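Local coordinates for NigD-like protein (Bacteroides vulgatus ATCC 8482, PDB 3K6O) that is of unknown function but belongs to the NigD-like family, joining an N-terminal OB domain to a C-terminal beta sandwich, at residues 22-27 against 52-57; 61-66 against 77-82; 91-96 against 139-144. One frame throughout, in Å; residues are numbered along the deposited sequence. Where two conformers were deposited one is given.

Interaction 1 of 3, residues 22-27 against 52-57; sequences VEKQPQ and DLKAGE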
loop_
_atom_site.group_PDB
_atom_site.type_symbol
_atom_site.label_atom_id
_atom_site.label_comp_id
_atom_site.label_asym_id
_atom_site.label_seq_id
_atom_site.Cartn_x
_atom_site.Cartn_y
_atom_site.Cartn_z
ATOM N N VAL A 22 5.028 -7.447 8.297
ATOM C CA VAL A 22 5.449 -8.510 9.176
ATOM C C VAL A 22 6.773 -9.076 8.669
ATOM O O VAL A 22 6.966 -9.275 7.474
ATOM C CB VAL A 22 4.377 -9.631 9.210
ATOM C CG1 VAL A 22 4.829 -10.810 10.103
ATOM C CG2 VAL A 22 3.025 -9.083 9.663
ATOM N N GLU A 23 7.697 -9.342 9.577
ATOM C CA GLU A 23 8.899 -10.054 9.214
ATOM C C GLU A 23 9.209 -11.061 10.291
ATOM O O GLU A 23 8.644 -11.012 11.364
ATOM C CB GLU A 23 10.041 -9.076 8.959
ATOM C CG GLU A 23 9.771 -8.080 7.828
ATOM C CD GLU A 23 9.668 -8.724 6.421
ATOM O OE1 GLU A 23 9.918 -9.939 6.237
ATOM O OE2 GLU A 23 9.307 -7.996 5.487
ATOM N N LYS A 24 10.070 -12.011 9.947
ATOM C CA LYS A 24 10.517 -13.064 10.841
ATOM C C LYS A 24 11.985 -13.376 10.590
ATOM O O LYS A 24 12.458 -13.276 9.478
ATOM C CB LYS A 24 9.714 -14.351 10.643
ATOM C CG LYS A 24 8.252 -14.201 10.913
ATOM C CD LYS A 24 7.493 -15.515 10.806
ATOM C CE LYS A 24 7.523 -16.300 12.049
ATOM N NZ LYS A 24 6.669 -17.511 11.909
ATOM N N GLN A 25 12.696 -13.740 11.639
ATOM C CA GLN A 25 14.035 -14.282 11.507
ATOM C C GLN A 25 14.165 -15.454 12.466
ATOM O O GLN A 25 13.522 -15.466 13.512
ATOM C CB GLN A 25 15.105 -13.224 11.790
ATOM C CG GLN A 25 15.172 -12.145 10.725
ATOM C CD GLN A 25 16.229 -11.126 11.048
ATOM O OE1 GLN A 25 15.936 -10.016 11.505
ATOM N NE2 GLN A 25 17.472 -11.513 10.877
ATOM N N PRO A 26 14.993 -16.452 12.093
ATOM C CA PRO A 26 15.122 -17.739 12.803
ATOM C C PRO A 26 15.460 -17.602 14.268
ATOM O O PRO A 26 15.014 -18.411 15.065
ATOM C CB PRO A 26 16.278 -18.453 12.069
ATOM C CG PRO A 26 16.318 -17.855 10.748
ATOM C CD PRO A 26 15.774 -16.443 10.840
ATOM N N GLN A 27 16.246 -16.593 14.620
ATOM C CA GLN A 27 16.736 -16.481 16.003
ATOM C C GLN A 27 15.653 -15.967 16.983
ATOM O O GLN A 27 15.833 -16.056 18.186
ATOM C CB GLN A 27 17.969 -15.585 16.062
ATOM C CG GLN A 27 17.663 -14.125 15.771
ATOM C CD GLN A 27 18.045 -13.709 14.408
ATOM O OE1 GLN A 27 17.902 -14.461 13.417
ATOM N NE2 GLN A 27 18.530 -12.484 14.316
ATOM N N ASP A 52 0.502 -15.924 14.257
ATOM C CA ASP A 52 0.535 -16.680 12.998
ATOM C C ASP A 52 0.713 -15.809 11.753
ATOM O O ASP A 52 0.631 -16.311 10.616
ATOM C CB ASP A 52 -0.683 -17.604 12.893
ATOM C CG ASP A 52 -0.880 -18.418 14.149
ATOM O OD1 ASP A 52 0.089 -19.075 14.588
ATOM O OD2 ASP A 52 -1.986 -18.365 14.725
ATOM N N LEU A 53 1.064 -14.537 11.955
ATOM C CA LEU A 53 1.370 -13.686 10.837
ATOM C C LEU A 53 2.661 -14.181 10.203
ATOM O O LEU A 53 3.552 -14.671 10.884
ATOM C CB LEU A 53 1.473 -12.220 11.268
ATOM C CG LEU A 53 0.131 -11.625 11.692
ATOM C CD1 LEU A 53 0.301 -10.293 12.386
ATOM C CD2 LEU A 53 -0.785 -11.486 10.489
ATOM N N LYS A 54 2.725 -14.079 8.883
ATOM C CA LYS A 54 3.852 -14.577 8.117
ATOM C C LYS A 54 4.627 -13.412 7.532
ATOM O O LYS A 54 4.060 -12.363 7.229
ATOM C CB LYS A 54 3.383 -15.484 6.966
ATOM C CG LYS A 54 2.517 -16.688 7.358
ATOM C CD LYS A 54 3.340 -17.693 8.216
ATOM C CE LYS A 54 2.468 -18.737 8.945
ATOM N NZ LYS A 54 2.993 -18.967 10.346
ATOM N N ALA A 55 5.914 -13.642 7.322
ATOM C CA ALA A 55 6.806 -12.660 6.743
ATOM C C ALA A 55 6.256 -12.177 5.421
ATOM O O ALA A 55 5.772 -12.966 4.643
ATOM C CB ALA A 55 8.166 -13.270 6.561
ATOM N N GLY A 56 6.294 -10.868 5.196
ATOM C CA GLY A 56 5.817 -10.275 3.967
ATOM C C GLY A 56 4.365 -9.860 4.013
ATOM O O GLY A 56 3.937 -9.087 3.187
ATOM N N GLU A 57 3.586 -10.358 4.961
ATOM C CA GLU A 57 2.233 -9.882 5.068
ATOM C C GLU A 57 2.257 -8.413 5.475
ATOM O O GLU A 57 3.109 -7.963 6.260
ATOM C CB GLU A 57 1.391 -10.709 6.059
ATOM C CG GLU A 57 0.902 -12.083 5.545
ATOM C CD GLU A 57 -0.093 -12.745 6.497
ATOM O OE1 GLU A 57 -1.317 -12.497 6.400
ATOM O OE2 GLU A 57 0.352 -13.494 7.371
HETATM O O HOH W 1 4.025 -16.675 12.263
#
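V22 makes two backbone hydrogen bonds with 52-57. Its N donates to O of E57 at 2.8 Å, and its O accepts from N of G56 at 2.9 Å. CA of A55 adds a CA-H...O contact to the same oxygen. The receiving loop is folded by a type II turn from K54 to E57, closed by E57 N to K54 O. The turn is braced a second time by E57 itself, whose OE2 accepts from K54 N through its anti lone pair. A water accepts from both K24 NZ and K54 NZ. It also lies very close to L53 O, and the length of that bond is doubtful. The two ammonium groups stay 4.3 Å apart, NZ to NZ, so the water probably eases their repulsion.

The V22 side chain reaches into the turn. CG1 is set anti to the backbone N (chi1 178°) and lies 3.4 Å from K54 O. CG2 lies nearer E57 O. Both methyls flank CB of L53, 3.8 Å from CG1 of V22, and the two side chains cross at about a right angle. An alanine here would remove both methyls and would probably open a gap beside L53. E23 bends at chi2 and brings OE1 close to CB of A55.

The contact is a strand end hydrogen-bonded to a type II turn within the N-terminal OB domain. V22 also packs on L33 of strand 32-34 and on P31. L53 rests on Y82 and E57 on L84. The loop 52-57 thus lies between the end of strand 16-23 and strand 75-93.

Interaction 2 of 3, residues 61-66 against 77-82; sequences GNYSFL and IRLNDY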
loop_
_atom_site.group_PDB
_atom_site.type_symbol
_atom_site.label_atom_id
_atom_site.label_comp_id
_atom_site.label_asym_id
_atom_site.label_seq_id
_atom_site.Cartn_x
_atom_site.Cartn_y
_atom_site.Cartn_z
ATOM N N GLY A 61 -2.272 -1.054 11.014
ATOM C CA GLY A 61 -2.354 -1.418 12.410
ATOM C C GLY A 61 -2.511 -0.278 13.379
ATOM O O GLY A 61 -2.333 0.878 13.022
ATOM N N ASN A 62 -2.864 -0.651 14.613
ATOM C CA ASN A 62 -3.044 0.242 15.735
ATOM C C ASN A 62 -2.042 -0.142 16.843
ATOM O O ASN A 62 -2.209 -1.169 17.468
ATOM C CB ASN A 62 -4.493 0.112 16.243
ATOM C CG ASN A 62 -4.791 0.996 17.417
ATOM O OD1 ASN A 62 -3.899 1.382 18.178
ATOM N ND2 ASN A 62 -6.062 1.314 17.592
ATOM N N TYR A 63 -1.031 0.695 17.068
ATOM C CA TYR A 63 0.067 0.419 17.999
ATOM C C TYR A 63 0.106 1.419 19.127
ATOM O O TYR A 63 -0.254 2.582 18.947
ATOM C CB TYR A 63 1.427 0.449 17.261
ATOM C CG TYR A 63 1.342 -0.050 15.842
ATOM C CD1 TYR A 63 1.004 -1.378 15.577
ATOM C CD2 TYR A 63 1.559 0.795 14.772
ATOM C CE1 TYR A 63 0.882 -1.863 14.277
ATOM C CE2 TYR A 63 1.442 0.320 13.431
ATOM C CZ TYR A 63 1.093 -1.012 13.212
ATOM O OH TYR A 63 0.957 -1.508 11.949
ATOM N N SER A 64 0.547 0.943 20.295
ATOM C CA SER A 64 0.948 1.777 21.405
ATOM C C SER A 64 2.416 1.546 21.668
ATOM O O SER A 64 2.850 0.411 21.939
ATOM C CB SER A 64 0.177 1.425 22.683
ATOM O OG SER A 64 -1.211 1.681 22.567
ATOM N N PHE A 65 3.193 2.607 21.614
ATOM C CA PHE A 65 4.621 2.469 21.796
ATOM C C PHE A 65 4.903 2.549 23.276
ATOM O O PHE A 65 4.720 3.596 23.870
ATOM C CB PHE A 65 5.371 3.556 21.014
ATOM C CG PHE A 65 5.278 3.387 19.553
ATOM C CD1 PHE A 65 4.137 3.759 18.875
ATOM C CD2 PHE A 65 6.311 2.838 18.845
ATOM C CE1 PHE A 65 4.043 3.578 17.493
ATOM C CE2 PHE A 65 6.216 2.660 17.471
ATOM C CZ PHE A 65 5.089 3.036 16.803
ATOM N N LEU A 66 5.301 1.431 23.875
ATOM C CA LEU A 66 5.393 1.346 25.327
ATOM C C LEU A 66 6.756 1.760 25.891
ATOM O O LEU A 66 6.828 2.330 26.976
ATOM C CB LEU A 66 5.031 -0.051 25.803
ATOM C CG LEU A 66 3.636 -0.584 25.470
ATOM C CD1 LEU A 66 3.568 -2.030 25.896
ATOM C CD2 LEU A 66 2.465 0.236 26.078
ATOM N N ILE A 77 6.030 -2.736 21.657
ATOM C CA ILE A 77 4.689 -2.196 21.473
ATOM C C ILE A 77 3.579 -3.103 21.984
ATOM O O ILE A 77 3.786 -4.298 22.216
ATOM C CB ILE A 77 4.400 -1.854 19.963
ATOM C CG1 ILE A 77 4.318 -3.131 19.105
ATOM C CG2 ILE A 77 5.488 -0.950 19.411
ATOM C CD1 ILE A 77 3.495 -3.011 17.813
ATOM N N ARG A 78 2.398 -2.506 22.159
ATOM C CA ARG A 78 1.164 -3.245 22.270
ATOM C C ARG A 78 0.487 -3.166 20.903
ATOM O O ARG A 78 0.296 -2.069 20.350
ATOM C CB ARG A 78 0.228 -2.650 23.343
ATOM C CG ARG A 78 -1.111 -3.305 23.375
ATOM C CD ARG A 78 -1.925 -2.979 24.583
ATOM N NE ARG A 78 -2.121 -1.556 24.776
ATOM C CZ ARG A 78 -1.590 -0.836 25.765
ATOM N NH1 ARG A 78 -0.783 -1.377 26.676
ATOM N NH2 ARG A 78 -1.860 0.454 25.835
ATOM N N LEU A 79 0.111 -4.315 20.375
ATOM C CA LEU A 79 -0.627 -4.383 19.126
ATOM C C LEU A 79 -2.109 -4.383 19.483
ATOM O O LEU A 79 -2.623 -5.400 19.920
ATOM C CB LEU A 79 -0.248 -5.647 18.352
ATOM C CG LEU A 79 -0.993 -5.905 17.047
ATOM C CD1 LEU A 79 -0.772 -4.748 16.025
ATOM C CD2 LEU A 79 -0.580 -7.246 16.460
ATOM N N ASN A 80 -2.764 -3.225 19.328
ATOM C CA ASN A 80 -4.165 -3.037 19.738
ATOM C C ASN A 80 -5.169 -3.622 18.737
ATOM O O ASN A 80 -6.215 -4.081 19.125
ATOM C CB ASN A 80 -4.494 -1.547 19.950
ATOM C CG ASN A 80 -3.591 -0.862 20.978
ATOM O OD1 ASN A 80 -3.362 -1.383 22.070
ATOM N ND2 ASN A 80 -3.086 0.325 20.628
ATOM N N ASP A 81 -4.830 -3.623 17.461
ATOM C CA ASP A 81 -5.744 -4.002 16.389
ATOM C C ASP A 81 -4.999 -3.887 15.086
ATOM O O ASP A 81 -3.962 -3.198 15.009
ATOM C CB ASP A 81 -6.933 -3.037 16.333
ATOM C CG ASP A 81 -8.124 -3.594 15.593
ATOM O OD1 ASP A 81 -8.094 -4.736 15.118
ATOM O OD2 ASP A 81 -9.105 -2.845 15.466
ATOM N N TYR A 82 -5.512 -4.559 14.063
ATOM C CA TYR A 82 -5.049 -4.310 12.719
ATOM C C TYR A 82 -6.008 -4.904 11.702
ATOM O O TYR A 82 -6.945 -5.625 12.050
ATOM C CB TYR A 82 -3.646 -4.891 12.518
ATOM C CG TYR A 82 -3.587 -6.397 12.607
ATOM C CD1 TYR A 82 -3.473 -7.020 13.818
ATOM C CD2 TYR A 82 -3.659 -7.189 11.476
ATOM C CE1 TYR A 82 -3.435 -8.378 13.903
ATOM C CE2 TYR A 82 -3.620 -8.554 11.564
ATOM C CZ TYR A 82 -3.516 -9.132 12.789
ATOM O OH TYR A 82 -3.437 -10.485 12.911
#
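N80 and N62 meet across two antiparallel strands with their amide planes 87° apart. N62 CG is anti to the backbone N (chi1 180°), which carries its amide toward N80. N80 ND2 reaches over the N62 amide and donates to OD1 of N62 at 2.8 Å. It approaches from above the carbonyl plane, 50° out of it, rather than along a lone pair. From the N80 side the bond is straight and the oxygen lies in the amide plane. The same nitrogen gives a second bond to S64 OG at 3.0 Å, also in plane. Two bonds therefore fix how the N80 amide is turned. Its other end is held as well: OD1 accepts from R78 NE, which meets it in the carbonyl plane and at the edge of the guanidinium. One face of that guanidinium lies over CB of S64. CD2 of L66 comes obliquely toward NH1.

Strands 58-66 and 75-93 form a beta hairpin of the OB domain. N80 and D81 both face N62 in a classic beta bulge: N80 N donates to N62 O, and N62 N donates to D81 O. Beyond the bulge, S64 and R78 form a regular hydrogen-bonded pair.

On the face that carries Y63, F65, I77 and L79 the contacts are mostly apolar. Y63 lies side by side with I77 and L79. CD1 of L79 meets the ring edge, 3.8 Å from CE1 of Y63. CD1 of I77 is 3.7 Å from CD1 of Y63. I77 CG2 also touches the F65 ring. A side chain at G61 would run into the Y63 hydroxyl.

Strand 16-23 flanks 61-66, and Y63 OH bonds to A18 O there. R78 NH1 bonds to Q45 OE1. Strands 32-34 and 40-43 bring L33, L41 and V43 against the apolar face.

Interaction 3 of 3, residues 91-96 against 139-144; sequences IGLNPD and NEMIPW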
loop_
_atom_site.group_PDB
_atom_site.type_symbol
_atom_site.label_atom_id
_atom_site.label_comp_id
_atom_site.label_asym_id
_atom_site.label_seq_id
_atom_site.Cartn_x
_atom_site.Cartn_y
_atom_site.Cartn_z
ATOM N N ILE A 91 2.059 -5.272 -12.826
ATOM C CA ILE A 91 1.932 -6.069 -14.039
ATOM C C ILE A 91 2.198 -5.224 -15.289
ATOM O O ILE A 91 2.142 -3.998 -15.269
ATOM C CB ILE A 91 0.523 -6.717 -14.155
ATOM C CG1 ILE A 91 -0.552 -5.663 -14.260
ATOM C CG2 ILE A 91 0.217 -7.671 -12.960
ATOM C CD1 ILE A 91 -1.986 -6.267 -14.664
ATOM N N GLY A 92 2.407 -5.916 -16.404
ATOM C CA GLY A 92 2.578 -5.290 -17.714
ATOM C C GLY A 92 1.236 -5.079 -18.374
ATOM O O GLY A 92 0.388 -5.968 -18.349
ATOM N N LEU A 93 1.011 -3.875 -18.891
ATOM C CA LEU A 93 -0.169 -3.563 -19.672
ATOM C C LEU A 93 0.233 -3.569 -21.147
ATOM O O LEU A 93 1.104 -2.808 -21.557
ATOM C CB LEU A 93 -0.700 -2.178 -19.258
ATOM C CG LEU A 93 -1.713 -1.545 -20.186
ATOM C CD1 LEU A 93 -2.964 -2.448 -20.306
ATOM C CD2 LEU A 93 -2.092 -0.071 -19.773
ATOM N N ASN A 94 -0.396 -4.420 -21.947
ATOM C CA ASN A 94 -0.060 -4.562 -23.355
ATOM C C ASN A 94 -1.357 -4.625 -24.171
ATOM O O ASN A 94 -2.407 -4.660 -23.601
ATOM C CB ASN A 94 0.839 -5.784 -23.525
ATOM C CG ASN A 94 0.181 -7.059 -23.075
ATOM O OD1 ASN A 94 -0.878 -7.436 -23.584
ATOM N ND2 ASN A 94 0.804 -7.758 -22.154
ATOM N N PRO A 95 -1.288 -4.594 -25.514
ATOM C CA PRO A 95 -2.531 -4.606 -26.299
ATOM C C PRO A 95 -3.445 -5.801 -26.046
ATOM O O PRO A 95 -4.663 -5.673 -26.169
ATOM C CB PRO A 95 -2.017 -4.655 -27.740
ATOM C CG PRO A 95 -0.750 -3.927 -27.682
ATOM C CD PRO A 95 -0.121 -4.335 -26.374
ATOM N N ASP A 96 -2.890 -6.957 -25.703
ATOM C CA ASP A 96 -3.721 -8.159 -25.487
ATOM C C ASP A 96 -4.542 -8.165 -24.190
ATOM O O ASP A 96 -5.709 -8.555 -24.219
ATOM C CB ASP A 96 -2.887 -9.433 -25.563
ATOM C CG ASP A 96 -2.218 -9.567 -26.895
ATOM O OD1 ASP A 96 -2.923 -9.592 -27.932
ATOM O OD2 ASP A 96 -0.973 -9.552 -26.892
ATOM N N ASN A 139 2.806 0.642 -18.693
ATOM C CA ASN A 139 2.161 0.726 -19.991
ATOM C C ASN A 139 3.184 0.438 -21.074
ATOM O O ASN A 139 4.050 1.278 -21.351
ATOM C CB ASN A 139 1.565 2.121 -20.191
ATOM C CG ASN A 139 0.626 2.199 -21.414
ATOM O OD1 ASN A 139 0.814 1.444 -22.338
ATOM N ND2 ASN A 139 -0.350 3.142 -21.428
ATOM N N GLU A 140 3.080 -0.734 -21.693
ATOM C CA GLU A 140 4.050 -1.170 -22.673
ATOM C C GLU A 140 3.698 -0.718 -24.097
ATOM O O GLU A 140 4.381 -1.122 -25.048
ATOM C CB GLU A 140 4.213 -2.691 -22.606
ATOM C CG GLU A 140 4.722 -3.176 -21.220
ATOM C CD GLU A 140 4.675 -4.676 -21.038
ATOM O OE1 GLU A 140 4.130 -5.338 -21.911
ATOM O OE2 GLU A 140 5.202 -5.205 -20.030
HETATM N N MSE A 141 2.658 0.113 -24.239
HETATM C CA MSE A 141 2.159 0.563 -25.537
HETATM C C MSE A 141 2.595 1.996 -25.967
HETATM O O MSE A 141 2.277 2.431 -27.085
HETATM C CB MSE A 141 0.594 0.564 -25.513
HETATM C CG MSE A 141 -0.038 -0.831 -25.545
HETATM SE SE MSE A 141 -1.953 -0.756 -25.505
HETATM C CE MSE A 141 -2.111 -0.974 -23.537
ATOM N N ILE A 142 3.272 2.716 -25.071
ATOM C CA ILE A 142 3.664 4.089 -25.276
ATOM C C ILE A 142 5.196 4.191 -25.200
ATOM O O ILE A 142 5.811 3.361 -24.576
ATOM C CB ILE A 142 3.078 4.967 -24.203
ATOM C CG1 ILE A 142 3.595 4.594 -22.809
ATOM C CG2 ILE A 142 1.570 4.863 -24.186
ATOM C CD1 ILE A 142 3.082 5.538 -21.747
ATOM N N PRO A 143 5.794 5.249 -25.770
ATOM C CA PRO A 143 7.258 5.325 -25.757
ATOM C C PRO A 143 7.898 5.541 -24.379
ATOM O O PRO A 143 7.236 5.955 -23.411
ATOM C CB PRO A 143 7.583 6.507 -26.684
ATOM C CG PRO A 143 6.290 7.235 -26.939
ATOM C CD PRO A 143 5.155 6.309 -26.585
ATOM N N TRP A 144 9.201 5.263 -24.314
ATOM C CA TRP A 144 10.042 5.698 -23.176
ATOM C C TRP A 144 9.925 7.202 -22.972
ATOM O O TRP A 144 9.850 7.964 -23.935
ATOM C CB TRP A 144 11.529 5.429 -23.447
ATOM C CG TRP A 144 11.823 4.029 -23.897
ATOM C CD1 TRP A 144 12.296 3.618 -25.125
ATOM C CD2 TRP A 144 11.672 2.863 -23.107
ATOM N NE1 TRP A 144 12.436 2.243 -25.131
ATOM C CE2 TRP A 144 12.054 1.762 -23.902
ATOM C CE3 TRP A 144 11.225 2.641 -21.812
ATOM C CZ2 TRP A 144 12.003 0.462 -23.432
ATOM C CZ3 TRP A 144 11.167 1.373 -21.354
ATOM C CH2 TRP A 144 11.554 0.284 -22.156
#
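The parallel pairing of strands 75-93 and 133-139, in the C-terminal beta sandwich domain, ends at L93 and N139. These two form the bridge, with CA atoms 4.9 Å apart. The one hydrogen bond across the two segments runs from E140 N to L93 O and is 2.9 Å long. Past it, both chains leave the sheet as loops.

L93 and N139 lie side by side and point the same way. CD2 of L93 rests 3.9 Å from CG of N139. The N139 side chain also shapes its own loop. OD1 accepts from N of M141 at 3.0 Å, closing an Asx turn, and ND2 bonds to E153 OE2. Both ends of this amide are thus held.

M141, present as selenomethionine, carries most of the apolar contact. Its side chain crosses L93 at about a right angle and bends at chi3 (-95°), turning the CE methyl onto the leucine. CE lies 3.4 Å from CG of L93, which is tight for two carbons. P95 slides past M141 in the opposite direction, with CD 3.6 Å from CG of M141. The selenium lies near the same proline ring.

On the other flank, E140 extends alongside N94. OE1 lies 3.7 Å from CB of N94, while OE2 comes to CA of G92. A CB on G92 would clash with that oxygen. The E140 side chain is also about 3 Å from a bound tetraethylene glycol, probably from the crystallisation liquor.

L93 and M141 both pack on M98 of helix 98-101. The arrangement is the end of a parallel strand pair, with an Asx turn leading the chain out of strand 133-139.

Interactions 1 and 2 both belong to the N-terminal OB domain, with centres about 17 Å apart. They touch directly: CD2 of L53 packs 3.7 Å from OH of Y82. Strands 16-23 and 58-66, which carry one segment of each, are neighbours in the sheet. Interaction 3 lies in the C-terminal sandwich domain. Its centre is about 35 Å from that of interaction 1 and about 41 Å from that of interaction 2, and it touches neither. Strand 75-93 serves both 77-82 and 91-96, so one strand, broken by a bulge or short loop, reaches into both the OB and the sandwich family regions. Tetraethylene glycol lies near L66 and near E140, probably from crystallisation.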